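PDB 6HVG: alternansucrase, which is a large family 70 glycoside hydrolase-type protein that binds a calcium ion and carries repeats related to choline-binding and putative cell wall-binding modules. Local coordinates for residues 374-379 / 1332-1337; 1301-1304 / 1310-1313; 1321-1326 / 1364-1369; 1343-1348 / 1354-1359. All coordinates share one frame; numbering follows the deposited sequence.

Contact 1 of 4, residues 374-379 / 1332-1337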
loop_
_atom_site.group_PDB
_atom_site.type_symbol
_atom_site.label_atom_id
_atom_site.label_comp_id
_atom_site.label_asym_id
_atom_site.label_seq_id
_atom_site.Cartn_x
_atom_site.Cartn_y
_atom_site.Cartn_z
ATOM N N ILE A 374 45.614 2.871 -22.161
ATOM C CA ILE A 374 46.839 3.381 -21.580
ATOM C C ILE A 374 46.676 4.878 -21.273
ATOM O O ILE A 374 47.171 5.371 -20.261
ATOM C CB ILE A 374 47.996 3.179 -22.583
ATOM C CG1 ILE A 374 48.252 1.688 -22.826
ATOM C CG2 ILE A 374 49.270 3.871 -22.132
ATOM C CD1 ILE A 374 48.470 0.862 -21.587
ATOM N N GLU A 375 45.975 5.581 -22.154
ATOM C CA GLU A 375 45.701 6.986 -21.966
ATOM C C GLU A 375 44.696 7.241 -20.863
ATOM O O GLU A 375 43.609 6.659 -20.861
ATOM C CB GLU A 375 45.159 7.608 -23.248
ATOM C CG GLU A 375 46.206 7.621 -24.355
ATOM C CD GLU A 375 45.786 8.437 -25.559
ATOM O OE1 GLU A 375 44.932 9.338 -25.378
ATOM O OE2 GLU A 375 46.315 8.172 -26.672
ATOM N N TYR A 376 45.053 8.120 -19.934
ATOM C CA TYR A 376 44.129 8.495 -18.882
ATOM C C TYR A 376 42.941 9.231 -19.484
ATOM O O TYR A 376 43.107 10.052 -20.333
ATOM C CB TYR A 376 44.817 9.330 -17.826
ATOM C CG TYR A 376 45.819 8.536 -17.004
ATOM C CD1 TYR A 376 45.438 7.377 -16.315
ATOM C CD2 TYR A 376 47.149 8.951 -16.890
ATOM C CE1 TYR A 376 46.360 6.667 -15.547
ATOM C CE2 TYR A 376 48.070 8.235 -16.146
ATOM C CZ TYR A 376 47.674 7.100 -15.459
ATOM O OH TYR A 376 48.584 6.392 -14.699
ATOM N N GLN A 377 41.737 8.875 -19.059
ATOM C CA GLN A 377 40.508 9.481 -19.561
ATOM C C GLN A 377 40.010 10.633 -18.731
ATOM O O GLN A 377 39.068 11.319 -19.138
ATOM C CB GLN A 377 39.397 8.430 -19.636
ATOM C CG GLN A 377 39.705 7.252 -20.536
ATOM C CD GLN A 377 39.946 7.676 -21.948
ATOM O OE1 GLN A 377 39.027 8.052 -22.648
ATOM N NE2 GLN A 377 41.185 7.628 -22.370
ATOM N N PHE A 378 40.614 10.836 -17.563
ATOM C CA PHE A 378 40.282 12.016 -16.750
ATOM C C PHE A 378 40.857 13.279 -17.384
ATOM O O PHE A 378 41.945 13.243 -17.924
ATOM C CB PHE A 378 40.680 11.859 -15.276
ATOM C CG PHE A 378 42.072 11.412 -15.064
ATOM C CD1 PHE A 378 43.104 12.318 -15.117
ATOM C CD2 PHE A 378 42.354 10.075 -14.753
ATOM C CE1 PHE A 378 44.398 11.911 -14.911
ATOM C CE2 PHE A 378 43.644 9.662 -14.527
ATOM C CZ PHE A 378 44.675 10.583 -14.612
ATOM N N ASP A 379 40.080 14.357 -17.339
ATOM C CA ASP A 379 40.372 15.582 -18.077
ATOM C C ASP A 379 40.709 16.736 -17.131
ATOM O O ASP A 379 40.768 17.871 -17.573
ATOM C CB ASP A 379 39.167 16.005 -18.978
ATOM C CG ASP A 379 39.157 15.316 -20.368
ATOM O OD1 ASP A 379 40.244 14.903 -20.858
ATOM O OD2 ASP A 379 38.042 15.207 -20.966
ATOM N N MET A 1332 45.083 5.487 -7.076
ATOM C CA MET A 1332 44.185 4.830 -8.004
ATOM C C MET A 1332 44.657 3.415 -8.264
ATOM O O MET A 1332 45.851 3.174 -8.415
ATOM C CB MET A 1332 44.170 5.628 -9.315
ATOM C CG MET A 1332 43.341 5.060 -10.428
ATOM S SD MET A 1332 43.524 5.980 -11.964
ATOM C CE MET A 1332 42.743 7.518 -11.509
ATOM N N VAL A 1333 43.722 2.479 -8.315
ATOM C CA VAL A 1333 44.035 1.086 -8.635
ATOM C C VAL A 1333 43.993 0.931 -10.137
ATOM O O VAL A 1333 43.042 1.390 -10.781
ATOM C CB VAL A 1333 43.015 0.115 -7.984
ATOM C CG1 VAL A 1333 43.107 -1.287 -8.567
ATOM C CG2 VAL A 1333 43.204 0.099 -6.462
ATOM N N ARG A 1334 45.013 0.279 -10.689
ATOM C CA ARG A 1334 45.159 0.126 -12.133
ATOM C C ARG A 1334 45.771 -1.224 -12.446
ATOM O O ARG A 1334 46.633 -1.680 -11.726
ATOM C CB ARG A 1334 46.095 1.223 -12.672
ATOM C CG ARG A 1334 45.692 2.660 -12.326
ATOM C CD ARG A 1334 46.640 3.693 -12.921
ATOM N NE ARG A 1334 47.927 3.647 -12.244
ATOM C CZ ARG A 1334 49.109 3.579 -12.838
ATOM N NH1 ARG A 1334 49.222 3.590 -14.163
ATOM N NH2 ARG A 1334 50.189 3.509 -12.080
ATOM N N SER A 1335 45.376 -1.841 -13.546
ATOM C CA SER A 1335 45.925 -3.146 -13.901
ATOM C C SER A 1335 47.308 -3.004 -14.502
ATOM O O SER A 1335 47.581 -2.090 -15.288
ATOM C CB SER A 1335 44.988 -3.904 -14.851
ATOM O OG SER A 1335 44.896 -3.283 -16.127
ATOM N N GLN A 1336 48.179 -3.930 -14.129
ATOM C CA GLN A 1336 49.560 -3.957 -14.598
ATOM C C GLN A 1336 49.623 -4.979 -15.719
ATOM O O GLN A 1336 48.729 -5.801 -15.834
ATOM C CB GLN A 1336 50.483 -4.349 -13.451
ATOM C CG GLN A 1336 50.297 -3.493 -12.197
ATOM C CD GLN A 1336 50.635 -2.017 -12.426
ATOM O OE1 GLN A 1336 51.578 -1.683 -13.155
ATOM N NE2 GLN A 1336 49.856 -1.126 -11.811
ATOM N N GLN A 1337 50.659 -4.927 -16.557
ATOM C CA GLN A 1337 50.808 -5.899 -17.661
ATOM C C GLN A 1337 51.055 -7.321 -17.116
ATOM O O GLN A 1337 51.799 -7.501 -16.149
ATOM C CB GLN A 1337 51.937 -5.487 -18.615
#
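Two pairs of side chains carry this contact: Phe378 with Met1332, and Tyr376 with Arg1334. Tyr376 and Arg1334 cross at about a right angle. The tyrosine hydroxyl stands over one face of the guanidinium, with Tyr376 OH 2.9 Å from Arg1334 NH1. The two flat groups are turned 57° against each other. This approach gives a poor N-H angle, so the close pair is not a hydrogen bond. Nearer the backbone, Arg1334 CD lies at the edge of the tyrosine ring, near its plane, 4.0 Å from Tyr376 CE1. A bend at chi3 (-70°) turns the guanidinium away from the line of its extended CB-CG-CD stem.

Met1332 brings only its methyl end to Phe378. Met1332 CE lies 3.8 Å from Phe378 CE2 and meets the ring obliquely. Within segment 374-379, Tyr376 CB rests on one face of the Phe378 ring, which also stacks with Phe1294. The contact packs the loop between strands 370-371 and 383-384 on the loop between strands 1323-1326 and 1342-1345, far away in the chain. One methyl-to-ring touch and an unbonded hydroxyl-guanidinium approach imply van der Waals packing, without a directed bond between the segments.

Contact 2 of 4, residues 1301-1304 / 1310-1313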
loop_
_atom_site.group_PDB
_atom_site.type_symbol
_atom_site.label_atom_id
_atom_site.label_comp_id
_atom_site.label_asym_id
_atom_site.label_seq_id
_atom_site.Cartn_x
_atom_site.Cartn_y
_atom_site.Cartn_z
ATOM N N VAL A 1301 48.518 7.449 -9.529
ATOM C CA VAL A 1301 47.624 8.605 -9.669
ATOM C C VAL A 1301 46.874 8.901 -8.383
ATOM O O VAL A 1301 46.417 7.995 -7.705
ATOM C CB VAL A 1301 46.635 8.392 -10.800
ATOM C CG1 VAL A 1301 45.860 9.658 -11.090
ATOM C CG2 VAL A 1301 47.369 7.954 -12.050
ATOM N N LYS A 1302 46.797 10.174 -8.035
ATOM C CA LYS A 1302 46.079 10.639 -6.856
ATOM C C LYS A 1302 44.940 11.545 -7.302
ATOM O O LYS A 1302 44.959 12.051 -8.429
ATOM C CB LYS A 1302 47.026 11.414 -5.947
ATOM C CG LYS A 1302 48.222 10.592 -5.484
ATOM C CD LYS A 1302 49.079 11.312 -4.465
ATOM C CE LYS A 1302 49.775 12.513 -5.083
ATOM N NZ LYS A 1302 50.529 13.177 -4.002
ATOM N N TYR A 1303 43.966 11.770 -6.423
ATOM C CA TYR A 1303 42.875 12.696 -6.724
ATOM C C TYR A 1303 42.524 13.540 -5.525
ATOM O O TYR A 1303 42.541 13.048 -4.411
ATOM C CB TYR A 1303 41.629 11.944 -7.190
ATOM C CG TYR A 1303 40.420 12.842 -7.357
ATOM C CD1 TYR A 1303 40.207 13.556 -8.528
ATOM C CD2 TYR A 1303 39.497 12.972 -6.344
ATOM C CE1 TYR A 1303 39.110 14.400 -8.659
ATOM C CE2 TYR A 1303 38.403 13.785 -6.473
ATOM C CZ TYR A 1303 38.205 14.498 -7.617
ATOM O OH TYR A 1303 37.078 15.274 -7.723
ATOM N N TYR A 1304 42.232 14.814 -5.762
ATOM C CA TYR A 1304 41.819 15.719 -4.708
ATOM C C TYR A 1304 40.425 16.266 -5.038
ATOM O O TYR A 1304 40.180 16.726 -6.155
ATOM C CB TYR A 1304 42.830 16.865 -4.570
ATOM C CG TYR A 1304 44.102 16.458 -3.894
ATOM C CD1 TYR A 1304 45.100 15.755 -4.577
ATOM C CD2 TYR A 1304 44.324 16.779 -2.570
ATOM C CE1 TYR A 1304 46.273 15.375 -3.941
ATOM C CE2 TYR A 1304 45.493 16.413 -1.931
ATOM C CZ TYR A 1304 46.453 15.719 -2.611
ATOM O OH TYR A 1304 47.573 15.365 -1.919
ATOM N N GLN A 1310 42.518 14.656 -0.144
ATOM C CA GLN A 1310 42.946 13.529 -0.938
ATOM C C GLN A 1310 42.000 12.356 -0.827
ATOM O O GLN A 1310 41.528 12.041 0.258
ATOM C CB GLN A 1310 44.341 13.083 -0.517
ATOM C CG GLN A 1310 45.015 12.211 -1.584
ATOM C CD GLN A 1310 46.357 11.669 -1.169
ATOM O OE1 GLN A 1310 46.862 12.003 -0.101
ATOM N NE2 GLN A 1310 46.939 10.809 -2.008
ATOM N N ALA A 1311 41.741 11.709 -1.962
ATOM C CA ALA A 1311 40.888 10.526 -2.011
ATOM C C ALA A 1311 41.648 9.333 -1.481
ATOM O O ALA A 1311 42.659 8.926 -2.042
ATOM C CB ALA A 1311 40.436 10.257 -3.452
ATOM N N LYS A 1312 41.154 8.763 -0.400
ATOM C CA LYS A 1312 41.673 7.502 0.143
ATOM C C LYS A 1312 40.531 6.585 0.484
ATOM O O LYS A 1312 39.590 7.004 1.153
ATOM C CB LYS A 1312 42.481 7.720 1.431
ATOM C CG LYS A 1312 43.642 8.653 1.268
ATOM C CD LYS A 1312 44.551 8.635 2.482
ATOM C CE LYS A 1312 45.786 9.473 2.191
ATOM N NZ LYS A 1312 46.720 9.541 3.334
ATOM N N ASP A 1313 40.627 5.334 0.026
ATOM C CA ASP A 1313 39.664 4.288 0.353
ATOM C C ASP A 1313 38.262 4.751 -0.033
ATOM O O ASP A 1313 37.385 4.894 0.807
ATOM C CB ASP A 1313 39.774 3.935 1.838
ATOM C CG ASP A 1313 38.906 2.760 2.242
ATOM O OD1 ASP A 1313 38.623 1.884 1.389
ATOM O OD2 ASP A 1313 38.542 2.720 3.448
HETATM O O HOH W 1 44.249 10.189 -3.788
#
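Tyr1304 and Gln1310 face each other in a single backbone bridge, at the edge of one of the small beta hairpins that follow one another in this part of the chain. Strand 1301-1304 pairs with strand 1294-1296 in that hairpin.

One direct hydrogen bond joins the backbones. Ala1311 N gives it to Tyr1303 O over 2.9 Å, with an N-H...O angle of 164°. The same oxygen receives a CA-H...O contact from Gln1310 CA at 3.5 Å.

The side chains add CH-pi and apolar packing. Gln1310 CB sits over one face of the Tyr1304 ring, 4.2 Å from its centroid. A chi1 of -162° puts Gln1310 CG opposite the backbone N, and the extended chain runs out along the ring, its amide plane only 12° from that of the ring. Ala1311 CB meets the edge of the Tyr1303 ring, and both residues also pack on Ile1316 and Phe1326.

A separate van der Waals touch sets the glutamine amide on the lysine chain, with Gln1310 NE2 3.3 Å from Lys1302 CD.

A water bridges the two segments. It donates to Ala1311 O and accepts from Gln1310 NE2. It also accepts from Tyr1303 N, 3.1 Å from the water oxygen.

Contact 3 of 4, residues 1321-1326 / 1364-1369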
loop_
_atom_site.group_PDB
_atom_site.type_symbol
_atom_site.label_atom_id
_atom_site.label_comp_id
_atom_site.label_asym_id
_atom_site.label_seq_id
_atom_site.Cartn_x
_atom_site.Cartn_y
_atom_site.Cartn_z
ATOM N N GLY A 1321 32.397 10.624 -16.734
ATOM C CA GLY A 1321 31.569 9.491 -16.351
ATOM C C GLY A 1321 32.296 8.220 -16.017
ATOM O O GLY A 1321 31.661 7.236 -15.682
ATOM N N ASN A 1322 33.625 8.238 -16.054
ATOM C CA ASN A 1322 34.408 7.084 -15.653
ATOM C C ASN A 1322 34.567 6.982 -14.147
ATOM O O ASN A 1322 34.654 7.999 -13.467
ATOM C CB ASN A 1322 35.786 7.106 -16.313
ATOM C CG ASN A 1322 35.715 7.232 -17.823
ATOM O OD1 ASN A 1322 35.258 6.320 -18.508
ATOM N ND2 ASN A 1322 36.159 8.361 -18.345
ATOM N N TRP A 1323 34.612 5.748 -13.638
ATOM C CA TRP A 1323 34.749 5.505 -12.210
ATOM C C TRP A 1323 36.101 4.932 -11.886
ATOM O O TRP A 1323 36.659 4.150 -12.662
ATOM C CB TRP A 1323 33.658 4.550 -11.714
ATOM C CG TRP A 1323 32.346 5.219 -11.520
ATOM C CD1 TRP A 1323 31.377 5.425 -12.472
ATOM C CD2 TRP A 1323 31.850 5.798 -10.311
ATOM N NE1 TRP A 1323 30.310 6.069 -11.917
ATOM C CE2 TRP A 1323 30.566 6.308 -10.591
ATOM C CE3 TRP A 1323 32.349 5.905 -9.006
ATOM C CZ2 TRP A 1323 29.792 6.955 -9.630
ATOM C CZ3 TRP A 1323 31.557 6.532 -8.037
ATOM C CH2 TRP A 1323 30.301 7.052 -8.363
ATOM N N TYR A 1324 36.613 5.316 -10.715
ATOM C CA TYR A 1324 37.915 4.863 -10.211
ATOM C C TYR A 1324 37.821 4.467 -8.740
ATOM O O TYR A 1324 36.953 4.961 -8.015
ATOM C CB TYR A 1324 38.928 6.001 -10.346
ATOM C CG TYR A 1324 38.993 6.577 -11.739
ATOM C CD1 TYR A 1324 38.143 7.598 -12.118
ATOM C CD2 TYR A 1324 39.887 6.082 -12.669
ATOM C CE1 TYR A 1324 38.182 8.119 -13.385
ATOM C CE2 TYR A 1324 39.946 6.598 -13.939
ATOM C CZ TYR A 1324 39.094 7.612 -14.294
ATOM O OH TYR A 1324 39.145 8.109 -15.571
ATOM N N TYR A 1325 38.715 3.583 -8.306
ATOM C CA TYR A 1325 38.861 3.292 -6.886
ATOM C C TYR A 1325 40.263 3.695 -6.395
ATOM O O TYR A 1325 41.271 3.332 -6.990
ATOM C CB TYR A 1325 38.629 1.808 -6.611
ATOM C CG TYR A 1325 38.855 1.479 -5.179
ATOM C CD1 TYR A 1325 38.013 1.977 -4.191
ATOM C CD2 TYR A 1325 39.928 0.720 -4.783
ATOM C CE1 TYR A 1325 38.249 1.719 -2.858
ATOM C CE2 TYR A 1325 40.161 0.458 -3.449
ATOM C CZ TYR A 1325 39.327 0.968 -2.503
ATOM O OH TYR A 1325 39.537 0.687 -1.179
ATOM N N PHE A 1326 40.299 4.450 -5.303
ATOM C CA PHE A 1326 41.535 4.860 -4.679
ATOM C C PHE A 1326 41.727 4.082 -3.387
ATOM O O PHE A 1326 40.859 4.120 -2.505
ATOM C CB PHE A 1326 41.528 6.387 -4.404
ATOM C CG PHE A 1326 41.635 7.208 -5.649
ATOM C CD1 PHE A 1326 40.549 7.374 -6.465
ATOM C CD2 PHE A 1326 42.833 7.779 -6.025
ATOM C CE1 PHE A 1326 40.646 8.107 -7.628
ATOM C CE2 PHE A 1326 42.935 8.513 -7.186
ATOM C CZ PHE A 1326 41.843 8.677 -7.992
ATOM N N GLU A 1364 37.013 1.754 -14.297
ATOM C CA GLU A 1364 36.255 0.578 -13.862
ATOM C C GLU A 1364 35.346 0.110 -15.002
ATOM O O GLU A 1364 34.678 0.931 -15.658
ATOM C CB GLU A 1364 35.523 0.925 -12.546
ATOM C CG GLU A 1364 34.145 0.369 -12.285
ATOM C CD GLU A 1364 33.604 0.829 -10.930
ATOM O OE1 GLU A 1364 34.408 1.117 -10.018
ATOM O OE2 GLU A 1364 32.364 0.893 -10.753
ATOM N N LEU A 1365 35.379 -1.194 -15.288
ATOM C CA LEU A 1365 34.499 -1.796 -16.301
ATOM C C LEU A 1365 33.115 -1.970 -15.700
ATOM O O LEU A 1365 32.987 -2.396 -14.550
ATOM C CB LEU A 1365 35.038 -3.149 -16.766
ATOM C CG LEU A 1365 34.285 -3.908 -17.861
ATOM C CD1 LEU A 1365 34.344 -3.186 -19.197
ATOM C CD2 LEU A 1365 34.849 -5.305 -18.016
ATOM N N ARG A 1366 32.099 -1.595 -16.475
ATOM C CA ARG A 1366 30.710 -1.598 -16.014
ATOM C C ARG A 1366 29.771 -2.105 -17.092
ATOM O O ARG A 1366 29.824 -1.632 -18.235
ATOM C CB ARG A 1366 30.285 -0.177 -15.673
ATOM C CG ARG A 1366 31.053 0.475 -14.553
ATOM C CD ARG A 1366 30.590 1.920 -14.343
ATOM N NE ARG A 1366 30.267 2.073 -12.923
ATOM C CZ ARG A 1366 29.256 2.778 -12.426
ATOM N NH1 ARG A 1366 28.431 3.443 -13.237
ATOM N NH2 ARG A 1366 29.077 2.819 -11.102
ATOM N N LYS A 1367 28.910 -3.062 -16.737
ATOM C CA LYS A 1367 27.872 -3.563 -17.638
ATOM C C LYS A 1367 28.537 -4.254 -18.834
ATOM O O LYS A 1367 28.187 -4.020 -19.984
ATOM C CB LYS A 1367 26.931 -2.413 -18.068
ATOM C CG LYS A 1367 25.512 -2.858 -18.396
ATOM C CD LYS A 1367 24.640 -1.739 -18.975
ATOM C CE LYS A 1367 23.236 -2.253 -19.287
ATOM N NZ LYS A 1367 22.513 -2.665 -18.045
ATOM N N GLY A 1368 29.480 -5.141 -18.548
ATOM C CA GLY A 1368 30.235 -5.785 -19.619
ATOM C C GLY A 1368 31.172 -6.894 -19.186
ATOM O O GLY A 1368 31.417 -7.093 -17.991
ATOM N N PHE A 1369 31.687 -7.617 -20.170
ATOM C CA PHE A 1369 32.518 -8.762 -19.901
ATOM C C PHE A 1369 33.993 -8.405 -19.839
ATOM O O PHE A 1369 34.462 -7.575 -20.607
ATOM C CB PHE A 1369 32.278 -9.852 -20.953
ATOM C CG PHE A 1369 30.914 -10.487 -20.866
ATOM C CD1 PHE A 1369 29.861 -9.951 -21.593
ATOM C CD2 PHE A 1369 30.680 -11.628 -20.080
ATOM C CE1 PHE A 1369 28.609 -10.525 -21.549
ATOM C CE2 PHE A 1369 29.425 -12.201 -20.035
ATOM C CZ PHE A 1369 28.392 -11.636 -20.759
HETATM O O HOH W 2 33.581 3.666 -15.532
#
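The guanidinium of Arg1366 lies flat on the indole of Trp1323. The two planes are 20° apart. Arg1366 CZ stands 3.8 Å from the centroid of the five-membered ring of Trp1323, a cation-pi arrangement over the face. The closest atoms are Trp1323 CD1 and Arg1366 CZ, 3.4 Å apart. Trp1323 CD1 lies over the centre of the guanidinium. The stack is closely packed but lies toward solvent, since both residues are partly exposed.

Glu1364, by contrast, is buried, and Glu1364 CD packs on Trp1323 CB at 3.8 Å. A salt bridge within segment 1364-1369 steadies the arginine. Arg1366 NE donates to Glu1364 OE2 over 3.2 Å at 170°. The oxygen lies in the guanidinium plane, at its edge, and is itself met on the anti side, 33° out of the carboxylate plane. The charge of the arginine probably offsets that of the carboxylate.

The backbones are joined by one direct bond and a water. Glu1364 N donates to Trp1323 O at 2.9 Å. The water accepts from Trp1323 N and donates to Glu1364 O.

Both segments belong to the region of putative cell wall binding repeats. Trp1323 packs on Phe1315 and Glu1317 of strand 1314-1317, the hairpin partner of strand 1323-1326. Leu1365 bonds through its backbone to Tyr1357 and packs on Phe1380 of strand 1377-1380.

Contact 4 of 4, residues 1343-1348 / 1354-1359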
loop_
_atom_site.group_PDB
_atom_site.type_symbol
_atom_site.label_atom_id
_atom_site.label_comp_id
_atom_site.label_asym_id
_atom_site.label_seq_id
_atom_site.Cartn_x
_atom_site.Cartn_y
_atom_site.Cartn_z
ATOM N N ARG A 1343 40.175 -6.983 -9.143
ATOM C CA ARG A 1343 40.603 -6.709 -7.786
ATOM C C ARG A 1343 39.430 -6.756 -6.842
ATOM O O ARG A 1343 38.345 -6.280 -7.154
ATOM C CB ARG A 1343 41.263 -5.329 -7.682
ATOM C CG ARG A 1343 42.062 -5.097 -6.372
ATOM C CD ARG A 1343 42.384 -3.635 -6.213
ATOM N NE ARG A 1343 43.269 -3.253 -5.109
ATOM C CZ ARG A 1343 42.859 -2.985 -3.877
ATOM N NH1 ARG A 1343 41.600 -3.165 -3.510
ATOM N NH2 ARG A 1343 43.730 -2.576 -2.985
ATOM N N THR A 1344 39.678 -7.326 -5.669
ATOM C CA THR A 1344 38.720 -7.361 -4.580
ATOM C C THR A 1344 38.869 -6.097 -3.789
ATOM O O THR A 1344 39.938 -5.806 -3.314
ATOM C CB THR A 1344 39.010 -8.549 -3.661
ATOM O OG1 THR A 1344 38.800 -9.758 -4.394
ATOM C CG2 THR A 1344 38.123 -8.534 -2.436
ATOM N N VAL A 1345 37.783 -5.363 -3.627
ATOM C CA VAL A 1345 37.779 -4.105 -2.904
ATOM C C VAL A 1345 36.999 -4.221 -1.594
ATOM O O VAL A 1345 35.862 -4.635 -1.601
ATOM C CB VAL A 1345 37.144 -2.987 -3.784
ATOM C CG1 VAL A 1345 37.166 -1.641 -3.079
ATOM C CG2 VAL A 1345 37.854 -2.886 -5.127
ATOM N N GLU A 1346 37.627 -3.826 -0.485
ATOM C CA GLU A 1346 36.977 -3.653 0.822
ATOM C C GLU A 1346 37.062 -2.188 1.272
ATOM O O GLU A 1346 38.139 -1.744 1.596
ATOM C CB GLU A 1346 37.657 -4.549 1.857
ATOM C CG GLU A 1346 37.290 -6.031 1.725
ATOM C CD GLU A 1346 38.054 -6.940 2.713
ATOM O OE1 GLU A 1346 39.236 -6.658 3.017
ATOM O OE2 GLU A 1346 37.470 -7.937 3.204
ATOM N N THR A 1347 35.934 -1.464 1.285
ATOM C CA THR A 1347 35.875 -0.004 1.528
ATOM C C THR A 1347 35.128 0.348 2.795
ATOM O O THR A 1347 34.309 -0.432 3.272
ATOM C CB THR A 1347 35.155 0.758 0.384
ATOM O OG1 THR A 1347 35.541 0.197 -0.857
ATOM C CG2 THR A 1347 35.518 2.272 0.327
ATOM N N SER A 1348 35.402 1.546 3.317
ATOM C CA SER A 1348 34.591 2.157 4.380
ATOM C C SER A 1348 33.098 2.128 4.035
ATOM O O SER A 1348 32.277 1.837 4.900
ATOM C CB SER A 1348 35.032 3.615 4.658
ATOM O OG SER A 1348 34.915 4.462 3.522
ATOM N N GLY A 1354 33.151 -5.791 -3.098
ATOM C CA GLY A 1354 32.967 -6.688 -4.233
ATOM C C GLY A 1354 34.216 -6.812 -5.078
ATOM O O GLY A 1354 35.256 -6.274 -4.725
ATOM N N ASN A 1355 34.099 -7.522 -6.201
ATOM C CA ASN A 1355 35.188 -7.690 -7.150
ATOM C C ASN A 1355 35.000 -6.809 -8.361
ATOM O O ASN A 1355 33.999 -6.899 -9.061
ATOM C CB ASN A 1355 35.322 -9.145 -7.600
ATOM C CG ASN A 1355 35.930 -10.033 -6.521
ATOM O OD1 ASN A 1355 36.609 -9.564 -5.609
ATOM N ND2 ASN A 1355 35.652 -11.328 -6.600
ATOM N N TYR A 1356 36.003 -5.975 -8.614
ATOM C CA TYR A 1356 35.963 -5.009 -9.704
ATOM C C TYR A 1356 37.016 -5.293 -10.749
ATOM O O TYR A 1356 37.968 -6.013 -10.473
ATOM C CB TYR A 1356 36.159 -3.628 -9.124
ATOM C CG TYR A 1356 35.004 -3.173 -8.276
ATOM C CD1 TYR A 1356 34.883 -3.552 -6.932
ATOM C CD2 TYR A 1356 34.011 -2.368 -8.816
ATOM C CE1 TYR A 1356 33.822 -3.105 -6.157
ATOM C CE2 TYR A 1356 32.934 -1.934 -8.052
ATOM C CZ TYR A 1356 32.862 -2.288 -6.733
ATOM O OH TYR A 1356 31.812 -1.849 -6.008
ATOM N N TYR A 1357 36.823 -4.756 -11.945
ATOM C CA TYR A 1357 37.787 -4.882 -13.033
ATOM C C TYR A 1357 38.325 -3.488 -13.430
ATOM O O TYR A 1357 37.634 -2.723 -14.090
ATOM C CB TYR A 1357 37.086 -5.524 -14.214
ATOM C CG TYR A 1357 37.969 -6.001 -15.353
ATOM C CD1 TYR A 1357 38.576 -5.110 -16.209
ATOM C CD2 TYR A 1357 38.126 -7.354 -15.618
ATOM C CE1 TYR A 1357 39.359 -5.563 -17.274
ATOM C CE2 TYR A 1357 38.878 -7.807 -16.687
ATOM C CZ TYR A 1357 39.503 -6.921 -17.501
ATOM O OH TYR A 1357 40.253 -7.394 -18.556
ATOM N N PHE A 1358 39.532 -3.142 -12.997
ATOM C CA PHE A 1358 40.121 -1.838 -13.360
ATOM C C PHE A 1358 41.109 -1.955 -14.508
ATOM O O PHE A 1358 41.931 -2.858 -14.525
ATOM C CB PHE A 1358 40.803 -1.188 -12.165
ATOM C CG PHE A 1358 39.891 -0.969 -11.020
ATOM C CD1 PHE A 1358 38.929 0.015 -11.107
ATOM C CD2 PHE A 1358 39.955 -1.740 -9.887
ATOM C CE1 PHE A 1358 38.044 0.265 -10.066
ATOM C CE2 PHE A 1358 39.071 -1.518 -8.836
ATOM C CZ PHE A 1358 38.100 -0.519 -8.927
ATOM N N MET A 1359 41.037 -1.015 -15.451
ATOM C CA MET A 1359 41.857 -1.084 -16.650
ATOM C C MET A 1359 43.237 -0.487 -16.382
ATOM O O MET A 1359 43.520 -0.055 -15.272
ATOM C CB MET A 1359 41.124 -0.406 -17.799
ATOM C CG MET A 1359 39.735 -1.009 -18.039
ATOM S SD MET A 1359 39.126 -0.613 -19.682
ATOM C CE MET A 1359 37.486 0.018 -19.429
#
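Val1345 and Tyr1356 meet on one face of a two-stranded antiparallel sheet. Val1345 CG2 is 3.5 Å from Tyr1356 CD1, and the side chains cross at about a right angle. Val1345 CG2 also lies at the edge of the Phe1358 ring, 4.1 Å from Phe1358 CE2. CG2 is anti to the carbonyl carbon of Val1345 (chi1 -178° sets CG1 anti to N), which directs it at both rings.

On the other face Thr1344 and Asn1355 lie side by side, pointing the same way. Thr1344 OG1 donates to Asn1355 OD1. The modelled 2.5 Å between these two atoms is short, and at this resolution that length is doubtful.

The backbones form a beta hairpin. Arg1343 and Tyr1356 are a hydrogen-bonded pair: Arg1343 N to Tyr1356 O and Tyr1356 N to Arg1343 O are both 2.8 Å. Thr1344 and Asn1355 form the non-hydrogen-bonded pair next to it. In the next hydrogen-bonded pair, Val1345 N donates to Gly1354 O at 2.9 Å with an almost straight angle of 178°, while the return bond from Gly1354 N to Val1345 O is weak.

Further out, Tyr1356 OH bonds to Arg1352 O in the connecting loop, and its ring meets Phe1315. Tyr1325 of strand 1323-1326 packs against Arg1343, Val1345 and Phe1358. At the loop end, Asn1353 OD1 accepts from Thr1347 N.

How the contacts relate
Read from the N terminus, contact 1 opens at 374-379 and closes 953 residues later at 1332-1337. Contact 2 (1301-1304 with 1310-1313) is a short local closure nested inside that loop. Contact 3 starts at 1321-1326, before contact 1 has closed, and ends at 1364-1369, so contacts 1 and 3 cross. Contact 4 (1343-1348 with 1354-1359) is nested inside the loop of contact 3. Backbone pairs tie the successive hairpins together: Met1332 with Val1301, Val1333 with Tyr1325, and Ser1335 with Met1359. Contact 1 adds the loop at 374-379 through side-chain packing.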